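Local coordinates for twitching motility pilus retraction protein (Geobacter sulfurreducens PCA, PDB 5ZFQ), which probably works as a hexameric ATPase motor that uses ATP hydrolysis to drive retraction of the type IV pilus, at residues G41-T47 with V118-V124; L241-E245 with Q281-V285; L286-Q292 with A306-P312; N345-F349 with E371-L376. All coordinates share one frame; numbering follows the deposited sequence.

The four contacts form two groups. Contact 1 belongs to the N-terminal sheet, its centre about 34 to 41 Å from those of the others, whereas contacts 2, 3 and 4 follow one another through the C-terminal part of the chain, from the ATPase core to its last helices. Contacts 2 and 3 adjoin at V285 and L286, where a helix passes directly into a strand, and their centres are about 16 Å apart. Contact 3 touches contact 4 through a probable hydrogen bond of L307 N to S347 OG at 3.0 Å. The probable P-loop lies beside contact 3, whose Q292 touches it, while R123 of contact 1 comes near without touching. Contacts 1 and 2 also face neighbouring subunits of the hexamer.

Contact 1 (G41-T47 with V118-V124); sequences GSDLHIT and VAGVFRV
The pairing of L44 with F122 and of I46 with G120 lies within the antiparallel sheet of the N-terminal domain, a PAS-like module in retraction ATPases of this family, where strand 43-46 sits between strands 53-56 and 117-125. L44 and F122 exchange two backbone hydrogen bonds, F122 N reaching L44 O at 2.8 Å, and I46 and G120 do the same. V124 N continues the series onto S42 O. On the face of L44, I46 and F122, which looks onto helices 29-38 and 70-79, F122 has CG anti to its carbonyl carbon (chi1 -58°). Its ring thus lies alongside G120, where a CB would crowd it, and I46 CG1 meets the ring edge at F122 CE2, 3.9 Å away.

The other face carries H45 and V121 side by side. V121 CG1 sits over the imidazole, 4.2 Å from the H45 ring centroid and 27° off its normal, a CH-pi contact. H45 NE2 is hydrogen-bonded to D222 of the second subunit, and H180 of that subunit meets the ring edge-to-face. An alanine at H45 would take away this ring and would probably leave V121 CG1 without its aromatic partner and D222 of the second subunit short of one bond. Nearby, D43 OD1 stands 5.0 Å from R123 NE, too far for a salt bridge, although the carboxylate and guanidinium planes are nearly coplanar. One water donates to both T47 OG1 and V118 O, and T47 OG1 is also hydrogen-bonded to N200 of the second subunit. Backbone bonding therefore fixes the strand pair, while H45 and T47 use their polar ends to bond the second subunit.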
loop_
_atom_site.group_PDB
_atom_site.type_symbol
_atom_site.label_atom_id
_atom_site.label_comp_id
_atom_site.label_asym_id
_atom_site.label_seq_id
_atom_site.Cartn_x
_atom_site.Cartn_y
_atom_site.Cartn_z
ATOM N N GLY A 41 -44.337 10.937 -19.664
ATOM C CA GLY A 41 -43.653 10.252 -18.590
ATOM C C GLY A 41 -42.175 10.578 -18.556
ATOM O O GLY A 41 -41.624 11.100 -19.530
ATOM N N SER A 42 -41.527 10.276 -17.430
ATOM C CA SER A 42 -40.088 10.526 -17.289
ATOM C C SER A 42 -39.331 9.210 -17.138
ATOM O O SER A 42 -38.237 9.056 -17.669
ATOM C CB SER A 42 -39.789 11.451 -16.092
ATOM O OG SER A 42 -40.215 10.892 -14.857
ATOM N N ASP A 43 -39.932 8.257 -16.431
ATOM C CA ASP A 43 -39.233 7.023 -16.075
ATOM C C ASP A 43 -40.038 5.774 -16.421
ATOM O O ASP A 43 -41.233 5.699 -16.156
ATOM C CB ASP A 43 -38.896 7.033 -14.585
ATOM C CG ASP A 43 -38.168 8.280 -14.178
ATOM O OD1 ASP A 43 -36.935 8.295 -14.315
ATOM O OD2 ASP A 43 -38.831 9.259 -13.737
ATOM N N LEU A 44 -39.373 4.800 -17.025
ATOM C CA LEU A 44 -40.002 3.524 -17.345
ATOM C C LEU A 44 -39.340 2.401 -16.539
ATOM O O LEU A 44 -38.103 2.255 -16.538
ATOM C CB LEU A 44 -39.913 3.238 -18.851
ATOM C CG LEU A 44 -40.294 1.813 -19.274
ATOM C CD1 LEU A 44 -41.814 1.555 -19.077
ATOM C CD2 LEU A 44 -39.839 1.528 -20.716
ATOM N N HIS A 45 -40.148 1.620 -15.829
ATOM C CA HIS A 45 -39.578 0.553 -15.013
ATOM C C HIS A 45 -39.928 -0.805 -15.564
ATOM O O HIS A 45 -41.093 -1.098 -15.830
ATOM C CB HIS A 45 -40.035 0.666 -13.569
ATOM C CG HIS A 45 -39.406 1.803 -12.839
ATOM N ND1 HIS A 45 -38.276 1.650 -12.067
ATOM C CD2 HIS A 45 -39.725 3.118 -12.789
ATOM C CE1 HIS A 45 -37.931 2.823 -11.562
ATOM N NE2 HIS A 45 -38.794 3.730 -11.984
ATOM N N ILE A 46 -38.891 -1.620 -15.738
ATOM C CA ILE A 46 -39.031 -2.977 -16.257
ATOM C C ILE A 46 -38.507 -3.966 -15.218
ATOM O O ILE A 46 -37.294 -4.188 -15.097
ATOM C CB ILE A 46 -38.261 -3.187 -17.602
ATOM C CG1 ILE A 46 -38.661 -2.115 -18.622
ATOM C CG2 ILE A 46 -38.480 -4.597 -18.124
ATOM C CD1 ILE A 46 -40.156 -2.143 -18.972
ATOM N N THR A 47 -39.425 -4.566 -14.474
ATOM C CA THR A 47 -39.018 -5.497 -13.456
ATOM C C THR A 47 -40.065 -6.589 -13.379
ATOM O O THR A 47 -41.205 -6.377 -13.800
ATOM C CB THR A 47 -38.838 -4.784 -12.111
ATOM O OG1 THR A 47 -38.056 -5.604 -11.242
ATOM C CG2 THR A 47 -40.184 -4.486 -11.466
ATOM N N VAL A 118 -33.183 -9.817 -14.567
ATOM C CA VAL A 118 -32.867 -8.551 -15.183
ATOM C C VAL A 118 -33.928 -7.530 -14.807
ATOM O O VAL A 118 -35.102 -7.858 -14.684
ATOM C CB VAL A 118 -32.763 -8.704 -16.716
ATOM C CG1 VAL A 118 -32.663 -7.357 -17.398
ATOM C CG2 VAL A 118 -31.555 -9.541 -17.046
ATOM N N ALA A 119 -33.492 -6.295 -14.592
ATOM C CA ALA A 119 -34.377 -5.203 -14.230
ATOM C C ALA A 119 -33.883 -3.931 -14.931
ATOM O O ALA A 119 -32.679 -3.707 -15.052
ATOM C CB ALA A 119 -34.428 -5.019 -12.711
ATOM N N GLY A 120 -34.803 -3.109 -15.411
ATOM C CA GLY A 120 -34.415 -1.939 -16.161
ATOM C C GLY A 120 -35.101 -0.679 -15.687
ATOM O O GLY A 120 -36.282 -0.673 -15.282
ATOM N N VAL A 121 -34.345 0.407 -15.712
ATOM C CA VAL A 121 -34.961 1.709 -15.548
ATOM C C VAL A 121 -34.559 2.578 -16.735
ATOM O O VAL A 121 -33.362 2.706 -17.073
ATOM C CB VAL A 121 -34.575 2.385 -14.217
ATOM C CG1 VAL A 121 -35.198 3.777 -14.143
ATOM C CG2 VAL A 121 -35.037 1.523 -13.046
ATOM N N PHE A 122 -35.573 3.155 -17.376
ATOM C CA PHE A 122 -35.330 3.973 -18.546
ATOM C C PHE A 122 -35.873 5.369 -18.354
ATOM O O PHE A 122 -36.979 5.571 -17.853
ATOM C CB PHE A 122 -35.898 3.275 -19.776
ATOM C CG PHE A 122 -35.295 1.921 -19.976
ATOM C CD1 PHE A 122 -34.125 1.774 -20.695
ATOM C CD2 PHE A 122 -35.849 0.806 -19.370
ATOM C CE1 PHE A 122 -33.534 0.519 -20.832
ATOM C CE2 PHE A 122 -35.273 -0.451 -19.503
ATOM C CZ PHE A 122 -34.117 -0.600 -20.238
ATOM N N ARG A 123 -35.043 6.337 -18.724
ATOM C CA ARG A 123 -35.315 7.736 -18.425
ATOM C C ARG A 123 -35.212 8.570 -19.686
ATOM O O ARG A 123 -34.234 8.480 -20.415
ATOM C CB ARG A 123 -34.339 8.248 -17.350
ATOM C CG ARG A 123 -34.344 7.426 -16.063
ATOM C CD ARG A 123 -33.440 8.015 -14.997
ATOM N NE ARG A 123 -32.029 7.754 -15.267
ATOM C CZ ARG A 123 -31.025 8.603 -15.009
ATOM N NH1 ARG A 123 -31.269 9.798 -14.488
ATOM N NH2 ARG A 123 -29.765 8.256 -15.279
ATOM N N VAL A 124 -36.228 9.378 -19.942
ATOM C CA VAL A 124 -36.206 10.320 -21.051
ATOM C C VAL A 124 -35.128 11.401 -20.922
ATOM O O VAL A 124 -35.035 12.095 -19.901
ATOM C CB VAL A 124 -37.568 11.020 -21.201
ATOM C CG1 VAL A 124 -37.504 12.120 -22.276
ATOM C CG2 VAL A 124 -38.638 9.990 -21.538
HETATM O O HOH W 1 -36.678 -7.964 -12.494
#

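Contact 2 (L241-E245 with Q281-V285); sequences LTLAE and QLSFV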
loop_
_atom_site.group_PDB
_atom_site.type_symbol
_atom_site.label_atom_id
_atom_site.label_comp_id
_atom_site.label_asym_id
_atom_site.label_seq_id
_atom_site.Cartn_x
_atom_site.Cartn_y
_atom_site.Cartn_z
ATOM N N LEU A 241 -7.989 23.946 -11.970
ATOM C CA LEU A 241 -7.271 25.179 -11.657
ATOM C C LEU A 241 -6.398 25.618 -12.828
ATOM O O LEU A 241 -6.273 26.809 -13.125
ATOM C CB LEU A 241 -6.425 25.000 -10.403
ATOM C CG LEU A 241 -7.278 24.899 -9.140
ATOM C CD1 LEU A 241 -6.469 24.429 -7.929
ATOM C CD2 LEU A 241 -7.979 26.248 -8.871
ATOM N N THR A 242 -5.820 24.627 -13.495
ATOM C CA THR A 242 -4.931 24.863 -14.606
ATOM C C THR A 242 -5.702 25.460 -15.777
ATOM O O THR A 242 -5.283 26.463 -16.365
ATOM C CB THR A 242 -4.235 23.560 -15.004
ATOM O OG1 THR A 242 -3.377 23.168 -13.927
ATOM C CG2 THR A 242 -3.432 23.699 -16.302
ATOM N N LEU A 243 -6.840 24.857 -16.096
ATOM C CA LEU A 243 -7.695 25.370 -17.150
ATOM C C LEU A 243 -8.091 26.822 -16.833
ATOM O O LEU A 243 -7.975 27.716 -17.689
ATOM C CB LEU A 243 -8.923 24.461 -17.318
ATOM C CG LEU A 243 -8.667 23.127 -18.044
ATOM C CD1 LEU A 243 -9.670 22.076 -17.667
ATOM C CD2 LEU A 243 -8.712 23.322 -19.533
ATOM N N ALA A 244 -8.494 27.051 -15.586
ATOM C CA ALA A 244 -8.998 28.345 -15.145
ATOM C C ALA A 244 -7.912 29.421 -15.140
ATOM O O ALA A 244 -8.192 30.574 -15.456
ATOM C CB ALA A 244 -9.630 28.220 -13.754
ATOM N N GLU A 245 -6.687 29.041 -14.772
ATOM C CA GLU A 245 -5.534 29.957 -14.781
ATOM C C GLU A 245 -5.091 30.396 -16.172
ATOM O O GLU A 245 -4.461 31.441 -16.313
ATOM C CB GLU A 245 -4.323 29.325 -14.093
ATOM C CG GLU A 245 -4.091 29.712 -12.652
ATOM C CD GLU A 245 -2.788 29.116 -12.119
ATOM O OE1 GLU A 245 -2.761 27.879 -11.897
ATOM O OE2 GLU A 245 -1.796 29.870 -11.935
ATOM N N GLN A 281 -4.148 30.678 -6.042
ATOM C CA GLN A 281 -4.798 30.295 -7.283
ATOM C C GLN A 281 -6.302 30.537 -7.251
ATOM O O GLN A 281 -6.875 31.139 -8.179
ATOM C CB GLN A 281 -4.537 28.825 -7.583
ATOM C CG GLN A 281 -3.325 28.581 -8.446
ATOM C CD GLN A 281 -2.953 27.124 -8.479
ATOM O OE1 GLN A 281 -2.775 26.496 -7.428
ATOM N NE2 GLN A 281 -2.857 26.562 -9.679
ATOM N N LEU A 282 -6.948 30.055 -6.192
ATOM C CA LEU A 282 -8.386 30.195 -6.077
ATOM C C LEU A 282 -8.781 31.655 -6.077
ATOM O O LEU A 282 -9.788 32.032 -6.683
ATOM C CB LEU A 282 -8.899 29.534 -4.807
ATOM C CG LEU A 282 -9.320 28.076 -4.865
ATOM C CD1 LEU A 282 -9.611 27.604 -3.439
ATOM C CD2 LEU A 282 -10.534 27.916 -5.757
ATOM N N SER A 283 -7.981 32.477 -5.393
ATOM C CA SER A 283 -8.324 33.885 -5.238
ATOM C C SER A 283 -8.306 34.545 -6.607
ATOM O O SER A 283 -9.087 35.459 -6.876
ATOM C CB SER A 283 -7.372 34.608 -4.260
ATOM O OG SER A 283 -6.010 34.537 -4.654
ATOM N N PHE A 284 -7.430 34.044 -7.471
ATOM C CA PHE A 284 -7.247 34.595 -8.806
ATOM C C PHE A 284 -8.337 34.140 -9.799
ATOM O O PHE A 284 -8.892 34.968 -10.534
ATOM C CB PHE A 284 -5.841 34.222 -9.320
ATOM C CG PHE A 284 -5.599 34.574 -10.761
ATOM C CD1 PHE A 284 -6.085 35.769 -11.306
ATOM C CD2 PHE A 284 -4.866 33.723 -11.576
ATOM C CE1 PHE A 284 -5.862 36.100 -12.645
ATOM C CE2 PHE A 284 -4.634 34.048 -12.915
ATOM C CZ PHE A 284 -5.140 35.245 -13.444
ATOM N N VAL A 285 -8.649 32.842 -9.807
ATOM C CA VAL A 285 -9.429 32.266 -10.904
ATOM C C VAL A 285 -10.919 32.040 -10.583
ATOM O O VAL A 285 -11.742 31.951 -11.510
ATOM C CB VAL A 285 -8.822 30.904 -11.391
ATOM C CG1 VAL A 285 -7.349 31.038 -11.728
ATOM C CG2 VAL A 285 -9.052 29.809 -10.372
#
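L241-E245 and Q281-V285 are the last turns of two helices, inclined to each other by 45° with their axes 9.9 Å apart. The backbones come closest at the C-terminal ends, where A244 CA and V285 CA are separated by 5.8 Å. There the small side chain of A244 allows a close approach, and its CB rests on V285 CB at 3.7 Å. V285 spreads its methyls: with CG1 anti to the carbonyl carbon (chi1 -53°) and against E245 CG, CG2 falls between the backbone N and the carbonyl carbon and lodges between A244 CB and L241 CD2, the latter 4.0 Å from V285 CG2. The L241 and V285 side chains cross at about a right angle, and L282 CD2 adds a looser apolar neighbour to L241 CD2.

The two helices, 234-245 and 275-285, pack beside the central sheet of the RecA-like ATPase core, so that A244 and V285 both also touch L151 on strand 150-155; helix 275-285 then passes straight into strand 286-296.

At E245 and Q281 the contact becomes polar. Both chains are extended beyond CG and bring their polar ends together, Q281 NE2 lying 2.6 Å from E245 OE1; the side chains cross at about a right angle. The hydrogen bond is fairly straight, 162° at the hydrogen, and its two ends differ: the acceptor lies near the Q281 amide plane, but the donor approaches E245 OE1 from above the carboxylate plane. The other carboxylate oxygen, E245 OE2, makes a weak hydrogen bond to N257 of the third subunit, and H255 of that subunit packs on both E245 and Q281.

Contact 3 (L286-Q292 with A306-P312); sequences LEGVMSQ and ALEVMVP
L307 stands opposite Q292 on the second strand of a beta hairpin, just after A306, whose carbonyl O faces Q292 CA. With CG anti to its backbone N (chi1 175°), L307 sends CD1 across the sheet face between two neighbours, Q292 CG and M290 CB, the latter 3.8 Å from L307 CD1. E308 follows as a hydrogen-bonded pair with S291: E308 N donates to S291 O, and S291 N reaches E308 O at 2.8 Å, both bonds in the carbonyl planes. S291 OG is hydrogen-bonded to T155. V309 lies on the L307 face, loosely against M290 CG. M310 repeats the paired bonding, its N 2.9 Å from V289 O; bends at chi2 and chi3 turn its methyl toward the partner strand, so that M310 CE meets V289 CG2 at 3.7 Å and L286 CD2 at 3.9 Å. Past V311, the P312 ring closes the end, with CD against E287 O and CG 3.5 Å from L286 O. A glycine in place of P312 would probably open a gap beside the L286 and E287 carbonyls and let the strand end move more freely. Four backbone bonds thus set the register of the strand at the edge of the sheet within this chain, while the buried E308 carboxylate accepts bonds from M344 N and A259 N at the starts of helices 344-353 and 259-268, tying the strand to both.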
loop_
_atom_site.group_PDB
_atom_site.type_symbol
_atom_site.label_atom_id
_atom_site.label_comp_id
_atom_site.label_asym_id
_atom_site.label_seq_id
_atom_site.Cartn_x
_atom_site.Cartn_y
_atom_site.Cartn_z
ATOM N N LEU A 286 -11.267 31.957 -9.298
ATOM C CA LEU A 286 -12.658 31.727 -8.878
ATOM C C LEU A 286 -13.540 32.873 -9.327
ATOM O O LEU A 286 -13.244 34.035 -9.030
ATOM C CB LEU A 286 -12.749 31.572 -7.359
ATOM C CG LEU A 286 -13.924 30.833 -6.719
ATOM C CD1 LEU A 286 -14.136 29.451 -7.346
ATOM C CD2 LEU A 286 -13.692 30.699 -5.223
ATOM N N GLU A 287 -14.601 32.561 -10.067
ATOM C CA GLU A 287 -15.488 33.606 -10.581
ATOM C C GLU A 287 -16.877 33.446 -9.997
ATOM O O GLU A 287 -17.735 34.316 -10.153
ATOM C CB GLU A 287 -15.544 33.597 -12.114
ATOM C CG GLU A 287 -14.275 34.129 -12.798
ATOM C CD GLU A 287 -13.922 35.570 -12.385
ATOM O OE1 GLU A 287 -14.847 36.354 -12.035
ATOM O OE2 GLU A 287 -12.709 35.908 -12.391
ATOM N N GLY A 288 -17.095 32.340 -9.300
ATOM C CA GLY A 288 -18.389 32.099 -8.698
ATOM C C GLY A 288 -18.587 30.709 -8.131
ATOM O O GLY A 288 -18.038 29.715 -8.620
ATOM N N VAL A 289 -19.388 30.647 -7.078
ATOM C CA VAL A 289 -19.709 29.388 -6.424
ATOM C C VAL A 289 -21.200 29.344 -6.187
ATOM O O VAL A 289 -21.774 30.253 -5.593
ATOM C CB VAL A 289 -18.973 29.213 -5.058
ATOM C CG1 VAL A 289 -19.380 27.884 -4.398
ATOM C CG2 VAL A 289 -17.448 29.345 -5.225
ATOM N N MET A 290 -21.833 28.291 -6.658
ATOM C CA MET A 290 -23.233 28.106 -6.373
ATOM C C MET A 290 -23.442 26.830 -5.578
ATOM O O MET A 290 -23.037 25.749 -5.980
ATOM C CB MET A 290 -24.036 28.108 -7.667
ATOM C CG MET A 290 -23.937 29.455 -8.389
ATOM S SD MET A 290 -24.698 29.448 -10.019
ATOM C CE MET A 290 -24.063 27.935 -10.652
ATOM N N SER A 291 -24.168 26.942 -4.494
ATOM C CA SER A 291 -24.491 25.803 -3.686
ATOM C C SER A 291 -25.968 25.597 -3.741
ATOM O O SER A 291 -26.707 26.483 -3.476
ATOM C CB SER A 291 -24.004 26.011 -2.293
ATOM O OG SER A 291 -22.632 25.838 -2.320
ATOM N N GLN A 292 -26.386 24.386 -4.056
ATOM C CA GLN A 292 -27.782 24.100 -4.233
ATOM C C GLN A 292 -28.425 23.027 -3.430
ATOM O O GLN A 292 -27.803 22.089 -3.063
ATOM C CB GLN A 292 -27.986 23.706 -5.665
ATOM C CG GLN A 292 -27.545 24.753 -6.646
ATOM C CD GLN A 292 -27.943 24.417 -8.042
ATOM O OE1 GLN A 292 -28.397 23.340 -8.305
ATOM N NE2 GLN A 292 -27.770 25.344 -8.935
ATOM N N ALA A 306 -33.224 25.974 -3.435
ATOM C CA ALA A 306 -32.623 26.894 -2.503
ATOM C C ALA A 306 -31.190 27.022 -2.988
ATOM O O ALA A 306 -30.540 26.072 -3.308
ATOM C CB ALA A 306 -32.712 26.392 -1.098
ATOM N N LEU A 307 -30.687 28.224 -2.998
ATOM C CA LEU A 307 -29.420 28.459 -3.657
ATOM C C LEU A 307 -28.569 29.491 -2.927
ATOM O O LEU A 307 -29.019 30.614 -2.637
ATOM C CB LEU A 307 -29.672 28.905 -5.104
ATOM C CG LEU A 307 -28.497 29.325 -5.984
ATOM C CD1 LEU A 307 -27.703 28.129 -6.533
ATOM C CD2 LEU A 307 -29.024 30.221 -7.099
ATOM N N GLU A 308 -27.322 29.147 -2.698
ATOM C CA GLU A 308 -26.406 30.057 -2.110
ATOM C C GLU A 308 -25.473 30.428 -3.237
ATOM O O GLU A 308 -24.952 29.584 -3.895
ATOM C CB GLU A 308 -25.664 29.391 -0.984
ATOM C CG GLU A 308 -24.423 30.138 -0.575
ATOM C CD GLU A 308 -24.060 29.986 0.864
ATOM O OE1 GLU A 308 -24.753 30.505 1.710
ATOM O OE2 GLU A 308 -23.067 29.364 1.152
ATOM N N VAL A 309 -25.291 31.717 -3.470
ATOM C CA VAL A 309 -24.407 32.195 -4.512
ATOM C C VAL A 309 -23.322 33.102 -3.999
ATOM O O VAL A 309 -23.596 34.070 -3.374
ATOM C CB VAL A 309 -25.172 33.037 -5.536
ATOM C CG1 VAL A 309 -24.280 33.481 -6.658
ATOM C CG2 VAL A 309 -26.362 32.303 -6.068
ATOM N N MET A 310 -22.082 32.802 -4.310
ATOM C CA MET A 310 -20.982 33.649 -3.929
ATOM C C MET A 310 -20.278 34.187 -5.158
ATOM O O MET A 310 -19.768 33.434 -5.933
ATOM C CB MET A 310 -19.982 32.850 -3.136
ATOM C CG MET A 310 -18.944 33.665 -2.417
ATOM S SD MET A 310 -17.463 34.115 -3.278
ATOM C CE MET A 310 -16.728 32.604 -3.745
ATOM N N VAL A 311 -20.233 35.498 -5.311
ATOM C CA VAL A 311 -19.546 36.123 -6.416
ATOM C C VAL A 311 -18.374 36.851 -5.833
ATOM O O VAL A 311 -18.537 37.747 -5.057
ATOM C CB VAL A 311 -20.419 37.134 -7.140
ATOM C CG1 VAL A 311 -19.719 37.613 -8.384
ATOM C CG2 VAL A 311 -21.726 36.503 -7.539
ATOM N N PRO A 312 -17.132 36.413 -6.252
ATOM C CA PRO A 312 -15.990 37.101 -5.642
ATOM C C PRO A 312 -15.802 38.548 -5.984
ATOM O O PRO A 312 -16.193 38.981 -7.025
ATOM C CB PRO A 312 -14.808 36.316 -6.163
ATOM C CG PRO A 312 -15.332 34.973 -6.329
ATOM C CD PRO A 312 -16.551 35.264 -7.060
#

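Contact 4 (N345-F349 with E371-L376); sequences NQSLF and ELKQML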
loop_
_atom_site.group_PDB
_atom_site.type_symbol
_atom_site.label_atom_id
_atom_site.label_comp_id
_atom_site.label_asym_id
_atom_site.label_seq_id
_atom_site.Cartn_x
_atom_site.Cartn_y
_atom_site.Cartn_z
ATOM N N ASN A 345 -29.198 31.125 3.882
ATOM C CA ASN A 345 -30.215 31.682 4.769
ATOM C C ASN A 345 -31.065 32.737 4.055
ATOM O O ASN A 345 -32.286 32.742 4.211
ATOM C CB ASN A 345 -29.595 32.271 6.050
ATOM C CG ASN A 345 -29.579 31.268 7.213
ATOM O OD1 ASN A 345 -30.229 30.215 7.154
ATOM N ND2 ASN A 345 -28.827 31.584 8.264
ATOM N N GLN A 346 -30.447 33.613 3.261
ATOM C CA GLN A 346 -31.220 34.606 2.513
ATOM C C GLN A 346 -32.165 33.911 1.550
ATOM O O GLN A 346 -33.330 34.272 1.466
ATOM C CB GLN A 346 -30.307 35.583 1.769
ATOM C CG GLN A 346 -29.685 36.613 2.698
ATOM C CD GLN A 346 -28.630 37.481 2.030
ATOM O OE1 GLN A 346 -27.926 37.035 1.121
ATOM N NE2 GLN A 346 -28.497 38.720 2.501
ATOM N N SER A 347 -31.669 32.893 0.849
ATOM C CA SER A 347 -32.484 32.109 -0.078
ATOM C C SER A 347 -33.647 31.438 0.642
ATOM O O SER A 347 -34.793 31.528 0.188
ATOM C CB SER A 347 -31.635 31.043 -0.792
ATOM O OG SER A 347 -32.387 30.369 -1.793
ATOM N N LEU A 348 -33.350 30.749 1.748
ATOM C CA LEU A 348 -34.399 30.116 2.558
ATOM C C LEU A 348 -35.458 31.145 2.981
ATOM O O LEU A 348 -36.665 30.891 2.896
ATOM C CB LEU A 348 -33.804 29.437 3.797
ATOM C CG LEU A 348 -33.075 28.115 3.581
ATOM C CD1 LEU A 348 -32.295 27.682 4.831
ATOM C CD2 LEU A 348 -34.063 27.068 3.181
ATOM N N PHE A 349 -34.984 32.308 3.425
ATOM C CA PHE A 349 -35.857 33.381 3.876
ATOM C C PHE A 349 -36.784 33.816 2.746
ATOM O O PHE A 349 -37.935 34.198 2.971
ATOM C CB PHE A 349 -35.018 34.561 4.388
ATOM C CG PHE A 349 -35.819 35.788 4.698
ATOM C CD1 PHE A 349 -36.429 35.940 5.941
ATOM C CD2 PHE A 349 -35.964 36.801 3.748
ATOM C CE1 PHE A 349 -37.174 37.081 6.241
ATOM C CE2 PHE A 349 -36.709 37.939 4.036
ATOM C CZ PHE A 349 -37.310 38.080 5.292
ATOM N N GLU A 371 -29.796 32.860 13.079
ATOM C CA GLU A 371 -29.769 33.932 12.082
ATOM C C GLU A 371 -31.083 34.021 11.308
ATOM O O GLU A 371 -31.659 35.103 11.183
ATOM C CB GLU A 371 -28.608 33.751 11.107
ATOM C CG GLU A 371 -28.692 34.677 9.901
ATOM C CD GLU A 371 -27.385 34.775 9.127
ATOM O OE1 GLU A 371 -26.344 35.081 9.755
ATOM O OE2 GLU A 371 -27.393 34.543 7.892
ATOM N N LEU A 372 -31.560 32.880 10.814
ATOM C CA LEU A 372 -32.815 32.837 10.057
ATOM C C LEU A 372 -34.013 33.320 10.889
ATOM O O LEU A 372 -34.802 34.120 10.401
ATOM C CB LEU A 372 -33.083 31.425 9.516
ATOM C CG LEU A 372 -34.201 31.320 8.464
ATOM C CD1 LEU A 372 -33.894 32.241 7.283
ATOM C CD2 LEU A 372 -34.490 29.886 7.991
ATOM N N LYS A 373 -34.167 32.863 12.134
ATOM C CA LYS A 373 -35.185 33.493 13.003
ATOM C C LYS A 373 -35.020 35.013 13.088
ATOM O O LYS A 373 -36.003 35.760 12.952
ATOM C CB LYS A 373 -35.193 32.919 14.428
ATOM C CG LYS A 373 -34.977 31.452 14.517
ATOM C CD LYS A 373 -36.282 30.898 15.116
ATOM C CE LYS A 373 -36.579 29.488 14.794
ATOM N NZ LYS A 373 -37.628 29.296 13.666
ATOM N N GLN A 374 -33.783 35.466 13.283
ATOM C CA GLN A 374 -33.516 36.895 13.405
ATOM C C GLN A 374 -34.017 37.667 12.168
ATOM O O GLN A 374 -34.661 38.726 12.289
ATOM C CB GLN A 374 -32.017 37.132 13.636
ATOM C CG GLN A 374 -31.665 38.321 14.559
ATOM C CD GLN A 374 -32.430 38.299 15.884
ATOM O OE1 GLN A 374 -32.217 37.429 16.739
ATOM N NE2 GLN A 374 -33.338 39.255 16.052
ATOM N N MET A 375 -33.738 37.109 10.987
ATOM C CA MET A 375 -34.222 37.673 9.727
ATOM C C MET A 375 -35.739 37.653 9.644
ATOM O O MET A 375 -36.356 38.598 9.156
ATOM C CB MET A 375 -33.638 36.917 8.535
ATOM C CG MET A 375 -32.143 37.112 8.348
ATOM S SD MET A 375 -31.419 35.889 7.239
ATOM C CE MET A 375 -32.098 36.376 5.654
ATOM N N LEU A 376 -36.341 36.570 10.120
ATOM C CA LEU A 376 -37.775 36.415 9.984
ATOM C C LEU A 376 -38.500 37.398 10.900
ATOM O O LEU A 376 -39.620 37.830 10.597
ATOM C CB LEU A 376 -38.179 34.971 10.274
ATOM C CG LEU A 376 -37.808 33.992 9.153
ATOM C CD1 LEU A 376 -37.831 32.551 9.662
ATOM C CD2 LEU A 376 -38.738 34.176 7.962
#
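F349 and M375 meet at the apolar centre of a helix pair in the C-terminal helical region, where helices 344-353 and 369-377 cross at -46° with segment axes 10.0 Å apart. The M375 chain bends at chi3 (70°), which tucks its methyl against the opposite helix: M375 CE lies 3.7 Å from F349 CB and touches Q346 CA as well. F349 has CG anti to its backbone N (chi1 172°), directing the ring across to the other helix, where F349 CD1 packs on L376 CD2 at 3.5 Å and L376 CA lies at the ring edge, in its plane. L372 CD1 packs 3.9 Å from F349 CB, and its CD2 reaches L348 CB.

At the polar edge N345 and L372 cross at a slant, N345 OD1 near L372 CB and hydrogen-bonded to S366 OG. The N345 amide and the E371 carboxylate are turned 59° apart and share only a weak hydrogen bond, though a straight one. N345 ND2 also donates to D368 O, and E371 OE2 has a second partner in Y329 OH. The weak bond itself spans 3.3 Å from N345 ND2 to E371 OE2.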